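Local atomic coordinates of nigritoxine (Vibrio nigripulchritudo, PDB entry 5M41), a protein that acts as a bacterial toxin against crustaceans and insects and has a new fold. Residues G18-S23 / E243-Q248; R28-T33 / N194-L199; A36-Y41 / I180-L185. All blocks are in the same frame, centred on the assembly; numbering follows the deposited sequence.

Overall arrangement
From the N terminus, the chain enters through the lead-in to helix 22-30, passes along that helix and turns into helix 34-54. Each of these three steps is tied to a later part of the N-terminal region. Interaction 1 closes the widest loop, joining 18-23 to the end of helix 240-245. Interaction 2 lies within it and sets the end of helix 22-30 against the start of helix 195-203, beside a magnesium ion. Interaction 3, innermost, crosses helix 34-54 with helix 177-191. The contacts are therefore concentric along the chain. Interaction 2 touches both others, whereas interactions 1 and 3 stay about 10 Å apart at their nearest atoms.

Interaction 1 (G18-S23 / E243-Q248); sequences GGINHS and ELRAIQ
Ile20 and Arg245 bury the most surface here, and their CA atoms, 5.0 Å apart, mark the closest approach of the two backbones. The side chains cross at about a right angle, CG1 of Ile20 resting 3.9 Å from CG of Arg245, so the aliphatic root of the arginine does the packing. Beyond it the chain bends at chi3 (58°) and carries the guanidinium towards Gly19, where NH1 comes within 3.4 Å of Gly19 N; both are donors and no bond forms. Ile20 also sets CG2 and CD1 against CB of Leu244, with CG2 4.0 Å away.

Polar links run through water. One molecule accepts from Asn21 N and donates to Leu244 O at 2.6 Å, joining the extended lead-in to a helix-end carbonyl. A second accepts from Asn21 ND2 and donates to Gln248 OE1 at 2.7 Å; the two amide planes stand 82° apart. Arg374 bridges the two backbones by donating to Gly19 O and Arg245 O. With Asn21 as N-cap of helix 22-30 and Ala246 just past helix 240-245, the arrangement is a helix start docked on a helix end, bridged by ordered water.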
loop_
_atom_site.group_PDB
_atom_site.type_symbol
_atom_site.label_atom_id
_atom_site.label_comp_id
_atom_site.label_asym_id
_atom_site.label_seq_id
_atom_site.Cartn_x
_atom_site.Cartn_y
_atom_site.Cartn_z
ATOM N N GLY A 18 -25.855 -0.686 -8.952
ATOM C CA GLY A 18 -25.439 -1.858 -8.184
ATOM C C GLY A 18 -26.492 -2.868 -7.733
ATOM O O GLY A 18 -26.540 -4.009 -8.226
ATOM N N GLY A 19 -27.329 -2.459 -6.786
ATOM C CA GLY A 19 -28.145 -3.424 -6.037
ATOM C C GLY A 19 -27.299 -4.123 -4.973
ATOM O O GLY A 19 -26.119 -3.800 -4.784
ATOM N N ILE A 20 -27.890 -5.087 -4.278
ATOM C CA ILE A 20 -27.186 -5.793 -3.207
ATOM C C ILE A 20 -26.437 -7.020 -3.730
ATOM O O ILE A 20 -26.991 -7.803 -4.495
ATOM C CB ILE A 20 -28.149 -6.205 -2.079
ATOM C CG1 ILE A 20 -28.670 -4.953 -1.362
ATOM C CG2 ILE A 20 -27.442 -7.121 -1.060
ATOM C CD1 ILE A 20 -29.906 -5.215 -0.519
ATOM N N ASN A 21 -25.180 -7.195 -3.309
ATOM C CA ASN A 21 -24.489 -8.452 -3.594
ATOM C C ASN A 21 -24.962 -9.522 -2.611
ATOM O O ASN A 21 -24.417 -9.659 -1.513
ATOM C CB ASN A 21 -22.971 -8.280 -3.564
ATOM C CG ASN A 21 -22.248 -9.520 -4.002
ATOM O OD1 ASN A 21 -22.830 -10.592 -4.027
ATOM N ND2 ASN A 21 -20.970 -9.387 -4.352
ATOM N N HIS A 22 -25.993 -10.275 -3.004
ATOM C CA HIS A 22 -26.647 -11.218 -2.063
ATOM C C HIS A 22 -25.757 -12.345 -1.619
ATOM O O HIS A 22 -25.866 -12.794 -0.489
ATOM C CB HIS A 22 -27.905 -11.826 -2.661
ATOM C CG HIS A 22 -28.909 -10.811 -3.131
ATOM N ND1 HIS A 22 -29.563 -9.976 -2.279
ATOM C CD2 HIS A 22 -29.366 -10.515 -4.408
ATOM C CE1 HIS A 22 -30.395 -9.181 -2.994
ATOM N NE2 HIS A 22 -30.275 -9.517 -4.291
ATOM N N SER A 23 -24.902 -12.843 -2.500
ATOM C CA SER A 23 -23.995 -13.894 -2.087
ATOM C C SER A 23 -22.980 -13.434 -1.033
ATOM O O SER A 23 -22.613 -14.203 -0.165
ATOM C CB SER A 23 -23.318 -14.558 -3.292
ATOM O OG SER A 23 -22.494 -13.642 -3.973
ATOM N N GLU A 243 -26.317 -0.939 4.725
ATOM C CA GLU A 243 -25.352 -1.871 5.335
ATOM C C GLU A 243 -25.136 -3.102 4.463
ATOM O O GLU A 243 -24.001 -3.549 4.302
ATOM C CB GLU A 243 -25.783 -2.274 6.743
ATOM C CG GLU A 243 -25.543 -1.193 7.787
ATOM C CD GLU A 243 -24.100 -0.716 7.822
ATOM O OE1 GLU A 243 -23.139 -1.547 7.775
ATOM O OE2 GLU A 243 -23.925 0.514 7.884
ATOM N N LEU A 244 -26.204 -3.627 3.855
ATOM C CA LEU A 244 -26.031 -4.770 2.938
ATOM C C LEU A 244 -25.330 -4.342 1.668
ATOM O O LEU A 244 -24.487 -5.087 1.130
ATOM C CB LEU A 244 -27.359 -5.466 2.595
ATOM C CG LEU A 244 -28.162 -6.126 3.723
ATOM C CD1 LEU A 244 -29.184 -7.073 3.128
ATOM C CD2 LEU A 244 -27.310 -6.927 4.698
ATOM N N ARG A 245 -25.661 -3.151 1.174
ATOM C CA ARG A 245 -24.992 -2.637 -0.010
ATOM C C ARG A 245 -23.481 -2.467 0.237
ATOM O O ARG A 245 -22.682 -2.677 -0.667
ATOM C CB ARG A 245 -25.614 -1.307 -0.457
ATOM C CG ARG A 245 -27.007 -1.471 -1.050
ATOM C CD ARG A 245 -27.623 -0.118 -1.370
ATOM N NE ARG A 245 -26.799 0.646 -2.304
ATOM C CZ ARG A 245 -26.887 0.571 -3.623
ATOM N NH1 ARG A 245 -27.777 -0.233 -4.199
ATOM N NH2 ARG A 245 -26.089 1.324 -4.365
ATOM N N ALA A 246 -23.113 -2.118 1.466
ATOM C CA ALA A 246 -21.718 -1.806 1.825
ATOM C C ALA A 246 -20.990 -2.960 2.534
ATOM O O ALA A 246 -19.937 -2.753 3.138
ATOM C CB ALA A 246 -21.674 -0.530 2.684
ATOM N N ILE A 247 -21.560 -4.161 2.473
ATOM C CA ILE A 247 -21.005 -5.350 3.158
ATOM C C ILE A 247 -19.524 -5.645 2.840
ATOM O O ILE A 247 -18.794 -6.116 3.697
ATOM C CB ILE A 247 -21.898 -6.622 2.941
ATOM C CG1 ILE A 247 -21.400 -7.811 3.753
ATOM C CG2 ILE A 247 -21.882 -7.100 1.503
ATOM C CD1 ILE A 247 -21.669 -7.700 5.232
ATOM N N GLN A 248 -19.086 -5.376 1.616
ATOM C CA GLN A 248 -17.669 -5.571 1.265
ATOM C C GLN A 248 -16.892 -4.239 1.205
ATOM O O GLN A 248 -15.831 -4.168 0.606
ATOM C CB GLN A 248 -17.560 -6.347 -0.058
ATOM C CG GLN A 248 -18.125 -7.759 0.068
ATOM C CD GLN A 248 -17.859 -8.616 -1.166
ATOM O OE1 GLN A 248 -18.101 -8.191 -2.273
ATOM N NE2 GLN A 248 -17.382 -9.838 -0.956
HETATM O O HOH W 1 -23.853 -5.599 -1.379
HETATM O O HOH W 2 -19.563 -6.835 -4.071
#

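Interaction 2 (R28-T33 / N194-L199); sequences RYRNLT and NDDQIL. With MG (magnesium ion), chain B.
Tyr29 and Leu199 mark the closest approach of the backbones, their CA atoms 8.5 Å apart, as the last turn of helix 22-30 faces the first turns of helix 195-203 and side chains and an ordered water bridge the gap. Arg30 carries the polar part; its chain bends at chi3 (-56°) and presents the end of its guanidinium, NH1 and NH2 together, to the single atom OD1 of Asp196. Both bonds measure 2.8 Å from Asp196 OD1 to Arg30 NH1 and NH2, and the oxygen lies in the guanidinium plane. The carboxylate is turned 42° from that plane. NH1 meets OD1 nearly along its C-O axis, while NH2 arrives on the syn side, tilted out of the carboxylate plane.

Leu199 divides its two methyls between Arg30 and Tyr29. CD2 lies 3.8 Å from CG of Arg30, and CD1 lies 4.0 Å from CD2 of the Tyr29 ring. Asp195 binds the magnesium ion through OD1 at 2.1 Å, alongside the carbonyl oxygens of Val189 and Glu192 and three waters. Its OD2 accepts a hydrogen bond from a water that itself accepts from Arg30 NH1. The arginine's positive charge probably offsets part of the charge of the two aspartates, and the water it holds, with a metal-bound water that also donates to OD2, probably helps to fix the Asp195 carboxylate.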
loop_
_atom_site.group_PDB
_atom_site.type_symbol
_atom_site.label_atom_id
_atom_site.label_comp_id
_atom_site.label_asym_id
_atom_site.label_seq_id
_atom_site.Cartn_x
_atom_site.Cartn_y
_atom_site.Cartn_z
ATOM N N ARG A 28 -21.323 -14.412 4.466
ATOM C CA ARG A 28 -20.986 -14.067 5.843
ATOM C C ARG A 28 -21.810 -14.900 6.828
ATOM O O ARG A 28 -21.270 -15.396 7.834
ATOM C CB ARG A 28 -21.179 -12.579 6.179
ATOM C CG ARG A 28 -20.241 -11.584 5.507
ATOM C CD ARG A 28 -18.748 -11.894 5.603
ATOM N NE ARG A 28 -18.168 -12.222 6.920
ATOM C CZ ARG A 28 -17.445 -11.392 7.680
ATOM N NH1 ARG A 28 -17.308 -10.109 7.346
ATOM N NH2 ARG A 28 -16.900 -11.825 8.827
ATOM N N TYR A 29 -23.098 -15.045 6.562
ATOM C CA TYR A 29 -23.983 -15.720 7.528
ATOM C C TYR A 29 -23.740 -17.234 7.540
ATOM O O TYR A 29 -23.621 -17.862 8.601
ATOM C CB TYR A 29 -25.460 -15.413 7.246
ATOM C CG TYR A 29 -26.348 -16.174 8.198
ATOM C CD1 TYR A 29 -26.571 -15.705 9.485
ATOM C CD2 TYR A 29 -26.904 -17.401 7.823
ATOM C CE1 TYR A 29 -27.357 -16.416 10.384
ATOM C CE2 TYR A 29 -27.679 -18.119 8.706
ATOM C CZ TYR A 29 -27.897 -17.619 9.987
ATOM O OH TYR A 29 -28.630 -18.353 10.866
ATOM N N ARG A 30 -23.644 -17.803 6.341
ATOM C CA ARG A 30 -23.465 -19.239 6.171
ATOM C C ARG A 30 -22.133 -19.705 6.749
ATOM O O ARG A 30 -22.025 -20.810 7.263
ATOM C CB ARG A 30 -23.590 -19.632 4.675
ATOM C CG ARG A 30 -25.042 -19.891 4.259
ATOM C CD ARG A 30 -25.155 -20.658 2.924
ATOM N NE ARG A 30 -24.440 -19.918 1.879
ATOM C CZ ARG A 30 -24.999 -19.273 0.864
ATOM N NH1 ARG A 30 -26.299 -19.328 0.657
ATOM N NH2 ARG A 30 -24.219 -18.604 0.014
ATOM N N ASN A 31 -21.117 -18.860 6.698
ATOM C CA ASN A 31 -19.825 -19.272 7.223
ATOM C C ASN A 31 -19.638 -19.121 8.740
ATOM O O ASN A 31 -18.609 -19.510 9.275
ATOM C CB ASN A 31 -18.713 -18.606 6.434
ATOM C CG ASN A 31 -18.585 -19.207 5.032
ATOM O OD1 ASN A 31 -18.599 -18.508 4.040
ATOM N ND2 ASN A 31 -18.500 -20.506 4.969
ATOM N N LEU A 32 -20.639 -18.574 9.425
ATOM C CA LEU A 32 -20.629 -18.565 10.888
ATOM C C LEU A 32 -20.827 -19.995 11.374
ATOM O O LEU A 32 -21.531 -20.779 10.732
ATOM C CB LEU A 32 -21.773 -17.701 11.430
ATOM C CG LEU A 32 -21.696 -16.207 11.141
ATOM C CD1 LEU A 32 -22.919 -15.504 11.750
ATOM C CD2 LEU A 32 -20.394 -15.648 11.745
ATOM N N THR A 33 -20.223 -20.343 12.510
ATOM C CA THR A 33 -20.553 -21.633 13.147
ATOM C C THR A 33 -22.027 -21.574 13.592
ATOM O O THR A 33 -22.584 -20.484 13.749
ATOM C CB THR A 33 -19.694 -21.886 14.406
ATOM O OG1 THR A 33 -19.976 -20.859 15.351
ATOM C CG2 THR A 33 -18.140 -21.884 14.068
ATOM N N ASN A 194 -33.540 -19.955 -4.668
ATOM C CA ASN A 194 -32.662 -18.766 -4.675
ATOM C C ASN A 194 -32.039 -18.521 -3.317
ATOM O O ASN A 194 -32.285 -17.504 -2.664
ATOM C CB ASN A 194 -33.397 -17.510 -5.197
ATOM C CG ASN A 194 -34.704 -17.221 -4.457
ATOM O OD1 ASN A 194 -35.338 -18.124 -3.884
ATOM N ND2 ASN A 194 -35.120 -15.948 -4.472
ATOM N N ASP A 195 -31.233 -19.486 -2.894
ATOM C CA ASP A 195 -30.574 -19.440 -1.622
ATOM C C ASP A 195 -30.131 -18.026 -1.237
ATOM O O ASP A 195 -30.563 -17.530 -0.204
ATOM C CB ASP A 195 -29.398 -20.449 -1.584
ATOM C CG ASP A 195 -29.875 -21.874 -1.401
ATOM O OD1 ASP A 195 -31.054 -22.147 -1.748
ATOM O OD2 ASP A 195 -29.109 -22.718 -0.877
ATOM N N ASP A 196 -29.296 -17.370 -2.051
ATOM C CA ASP A 196 -28.574 -16.199 -1.545
ATOM C C ASP A 196 -29.520 -15.038 -1.298
ATOM O O ASP A 196 -29.431 -14.351 -0.275
ATOM C CB ASP A 196 -27.424 -15.780 -2.476
ATOM C CG ASP A 196 -26.301 -16.818 -2.528
ATOM O OD1 ASP A 196 -26.243 -17.731 -1.670
ATOM O OD2 ASP A 196 -25.467 -16.693 -3.423
ATOM N N GLN A 197 -30.431 -14.830 -2.236
ATOM C CA GLN A 197 -31.356 -13.722 -2.144
ATOM C C GLN A 197 -32.378 -13.893 -1.020
ATOM O O GLN A 197 -32.723 -12.929 -0.333
ATOM C CB GLN A 197 -32.054 -13.509 -3.483
ATOM C CG GLN A 197 -32.957 -12.295 -3.490
ATOM C CD GLN A 197 -33.563 -12.067 -4.844
ATOM O OE1 GLN A 197 -33.931 -13.026 -5.549
ATOM N NE2 GLN A 197 -33.669 -10.796 -5.233
ATOM N N ILE A 198 -32.861 -15.115 -0.822
ATOM C CA ILE A 198 -33.834 -15.337 0.235
ATOM C C ILE A 198 -33.151 -15.088 1.561
ATOM O O ILE A 198 -33.688 -14.399 2.429
ATOM C CB ILE A 198 -34.488 -16.724 0.154
ATOM C CG1 ILE A 198 -35.225 -16.840 -1.177
ATOM C CG2 ILE A 198 -35.526 -16.887 1.251
ATOM C CD1 ILE A 198 -36.648 -17.361 -1.085
ATOM N N LEU A 199 -31.923 -15.585 1.683
ATOM C CA LEU A 199 -31.152 -15.401 2.893
ATOM C C LEU A 199 -30.882 -13.909 3.237
ATOM O O LEU A 199 -31.080 -13.479 4.383
ATOM C CB LEU A 199 -29.840 -16.174 2.764
ATOM C CG LEU A 199 -29.052 -16.640 3.980
ATOM C CD1 LEU A 199 -29.907 -17.034 5.200
ATOM C CD2 LEU A 199 -28.180 -17.802 3.532
HETATM MG MG MG B . -32.262 -23.792 -1.502
HETATM O O HOH W 3 -27.594 -21.523 1.073
HETATM O O HOH W 4 -30.425 -24.989 -0.328
HETATM O O HOH W 5 -32.927 -25.997 -1.967
HETATM O O HOH W 6 -31.305 -23.752 -3.803
#

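Interaction 3 (A36-Y41 / I180-L185); sequences AQQNLY and ILVERL
The ring of Tyr41 has one face laid on Leu181, whose CB sits over the centre of the ring: 4.0 Å from the centroid and 11° off the normal, a CH-pi contact. At the ring's edge, near its plane, is CD2 of Leu185, 3.6 Å from the phenolic OH. Val182 approaches obliquely, its CG2 lying 3.7 Å from CD2 of Tyr41. Three residues within about one turn of helix 177-191 thus meet a single aromatic side chain.

The hydroxyl has polar company as well. A water donates to Tyr41 OH and also to the backbone O of Leu181, 2.8 Å away, and Asn85 is hydrogen-bonded to the same hydroxyl. The hydroxyl end is therefore held by polar partners, while Leu185 CD2 packs beside it and Leu181 lies on the face.

The contact is a steep helix-helix crossing between helix 34-54 and helix 177-191: segments 36-41 and 180-185 cross at 109°, their axes 9.1 Å apart at closest approach. It belongs to the helical part of the N-terminal region, where Tyr29 of helix 22-30 and Leu203 of helix 195-203 also touch Tyr41.

Val182 makes the other half of the interface. Its CG2 methyl presses against the backbone of the opposing helix, 3.5 Å from Gln38 N, and the Gln38 side chain crosses that of Val182 at about a right angle, with its CG nearest. The second methyl, CG1, is anti to its own backbone N (chi1 165°), which turns it to OE1 of Gln37, 3.6 Å away. The amide NE2 of that glutamine is hydrogen-bonded to the carbonyl oxygen of Tyr29.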
loop_
_atom_site.group_PDB
_atom_site.type_symbol
_atom_site.label_atom_id
_atom_site.label_comp_id
_atom_site.label_asym_id
_atom_site.label_seq_id
_atom_site.Cartn_x
_atom_site.Cartn_y
_atom_site.Cartn_z
ATOM N N ALA A 36 -22.365 -19.330 16.652
ATOM C CA ALA A 36 -22.351 -17.904 16.270
ATOM C C ALA A 36 -23.681 -17.452 15.635
ATOM O O ALA A 36 -24.128 -16.338 15.879
ATOM C CB ALA A 36 -21.196 -17.612 15.324
ATOM N N GLN A 37 -24.288 -18.297 14.800
ATOM C CA GLN A 37 -25.633 -17.997 14.248
ATOM C C GLN A 37 -26.717 -17.901 15.344
ATOM O O GLN A 37 -27.555 -17.011 15.289
ATOM C CB GLN A 37 -26.070 -19.018 13.167
ATOM C CG GLN A 37 -25.110 -19.117 11.961
ATOM C CD GLN A 37 -25.389 -20.332 11.079
ATOM O OE1 GLN A 37 -25.922 -21.334 11.544
ATOM N NE2 GLN A 37 -25.017 -20.247 9.802
ATOM N N GLN A 38 -26.715 -18.831 16.306
ATOM C CA GLN A 38 -27.610 -18.765 17.465
ATOM C C GLN A 38 -27.389 -17.476 18.260
ATOM O O GLN A 38 -28.359 -16.796 18.679
ATOM C CB GLN A 38 -27.412 -19.996 18.378
ATOM C CG GLN A 38 -27.807 -21.292 17.671
ATOM C CD GLN A 38 -27.482 -22.549 18.450
ATOM O OE1 GLN A 38 -27.019 -22.490 19.580
ATOM N NE2 GLN A 38 -27.713 -23.695 17.836
ATOM N N ASN A 39 -26.118 -17.150 18.477
ATOM C CA ASN A 39 -25.757 -15.931 19.189
ATOM C C ASN A 39 -26.291 -14.706 18.437
ATOM O O ASN A 39 -26.793 -13.765 19.043
ATOM C CB ASN A 39 -24.239 -15.793 19.285
ATOM C CG ASN A 39 -23.610 -16.701 20.332
ATOM O OD1 ASN A 39 -22.388 -16.799 20.402
ATOM N ND2 ASN A 39 -24.409 -17.383 21.098
ATOM N N LEU A 40 -26.125 -14.702 17.117
ATOM C CA LEU A 40 -26.682 -13.617 16.297
ATOM C C LEU A 40 -28.196 -13.475 16.565
ATOM O O LEU A 40 -28.707 -12.353 16.805
ATOM C CB LEU A 40 -26.414 -13.908 14.814
ATOM C CG LEU A 40 -26.734 -12.932 13.693
ATOM C CD1 LEU A 40 -26.007 -13.374 12.403
ATOM C CD2 LEU A 40 -28.237 -12.916 13.415
ATOM N N TYR A 41 -28.927 -14.587 16.471
ATOM C CA TYR A 41 -30.376 -14.505 16.712
ATOM C C TYR A 41 -30.676 -14.085 18.151
ATOM O O TYR A 41 -31.582 -13.276 18.402
ATOM C CB TYR A 41 -31.061 -15.822 16.376
ATOM C CG TYR A 41 -31.681 -15.795 14.974
ATOM C CD1 TYR A 41 -32.802 -15.011 14.710
ATOM C CD2 TYR A 41 -31.124 -16.523 13.917
ATOM C CE1 TYR A 41 -33.369 -14.966 13.437
ATOM C CE2 TYR A 41 -31.696 -16.487 12.645
ATOM C CZ TYR A 41 -32.820 -15.707 12.415
ATOM O OH TYR A 41 -33.417 -15.679 11.156
ATOM N N ILE A 180 -33.888 -22.795 17.513
ATOM C CA ILE A 180 -35.017 -23.136 16.642
ATOM C C ILE A 180 -35.083 -22.147 15.485
ATOM O O ILE A 180 -35.388 -22.539 14.366
ATOM C CB ILE A 180 -36.392 -23.194 17.390
ATOM C CG1 ILE A 180 -36.414 -24.210 18.559
ATOM C CG2 ILE A 180 -37.563 -23.516 16.431
ATOM C CD1 ILE A 180 -35.837 -25.562 18.234
ATOM N N LEU A 181 -34.839 -20.865 15.758
ATOM C CA LEU A 181 -34.852 -19.837 14.687
ATOM C C LEU A 181 -33.777 -20.064 13.638
ATOM O O LEU A 181 -34.023 -19.897 12.437
ATOM C CB LEU A 181 -34.714 -18.426 15.276
ATOM C CG LEU A 181 -35.955 -17.896 16.010
ATOM C CD1 LEU A 181 -35.556 -16.810 17.002
ATOM C CD2 LEU A 181 -37.000 -17.354 15.042
ATOM N N VAL A 182 -32.587 -20.422 14.091
ATOM C CA VAL A 182 -31.486 -20.792 13.172
ATOM C C VAL A 182 -31.906 -21.982 12.322
ATOM O O VAL A 182 -31.732 -21.961 11.090
ATOM C CB VAL A 182 -30.189 -21.113 13.946
ATOM C CG1 VAL A 182 -29.155 -21.849 13.066
ATOM C CG2 VAL A 182 -29.605 -19.812 14.504
ATOM N N GLU A 183 -32.490 -23.001 12.961
ATOM C CA GLU A 183 -32.868 -24.203 12.202
ATOM C C GLU A 183 -34.016 -23.875 11.248
ATOM O O GLU A 183 -34.077 -24.423 10.170
ATOM C CB GLU A 183 -33.225 -25.378 13.148
ATOM C CG GLU A 183 -31.984 -25.981 13.816
ATOM C CD GLU A 183 -32.255 -26.697 15.145
ATOM O OE1 GLU A 183 -33.253 -26.413 15.843
ATOM O OE2 GLU A 183 -31.412 -27.523 15.536
ATOM N N ARG A 184 -34.925 -22.990 11.653
ATOM C CA ARG A 184 -36.008 -22.559 10.750
ATOM C C ARG A 184 -35.487 -21.829 9.505
ATOM O O ARG A 184 -35.926 -22.096 8.396
ATOM C CB ARG A 184 -37.065 -21.721 11.519
ATOM C CG ARG A 184 -38.040 -20.959 10.624
ATOM C CD ARG A 184 -38.929 -21.868 9.780
ATOM N NE ARG A 184 -39.492 -21.099 8.685
ATOM C CZ ARG A 184 -40.465 -21.505 7.884
ATOM N NH1 ARG A 184 -41.002 -22.716 8.018
ATOM N NH2 ARG A 184 -40.876 -20.693 6.917
ATOM N N LEU A 185 -34.530 -20.922 9.682
ATOM C CA LEU A 185 -33.958 -20.202 8.552
ATOM C C LEU A 185 -33.238 -21.188 7.607
ATOM O O LEU A 185 -33.382 -21.120 6.385
ATOM C CB LEU A 185 -33.027 -19.077 9.060
ATOM C CG LEU A 185 -32.231 -18.287 8.017
ATOM C CD1 LEU A 185 -33.219 -17.652 7.024
ATOM C CD2 LEU A 185 -31.303 -17.235 8.641
HETATM O O HOH W 7 -35.515 -17.700 11.700
#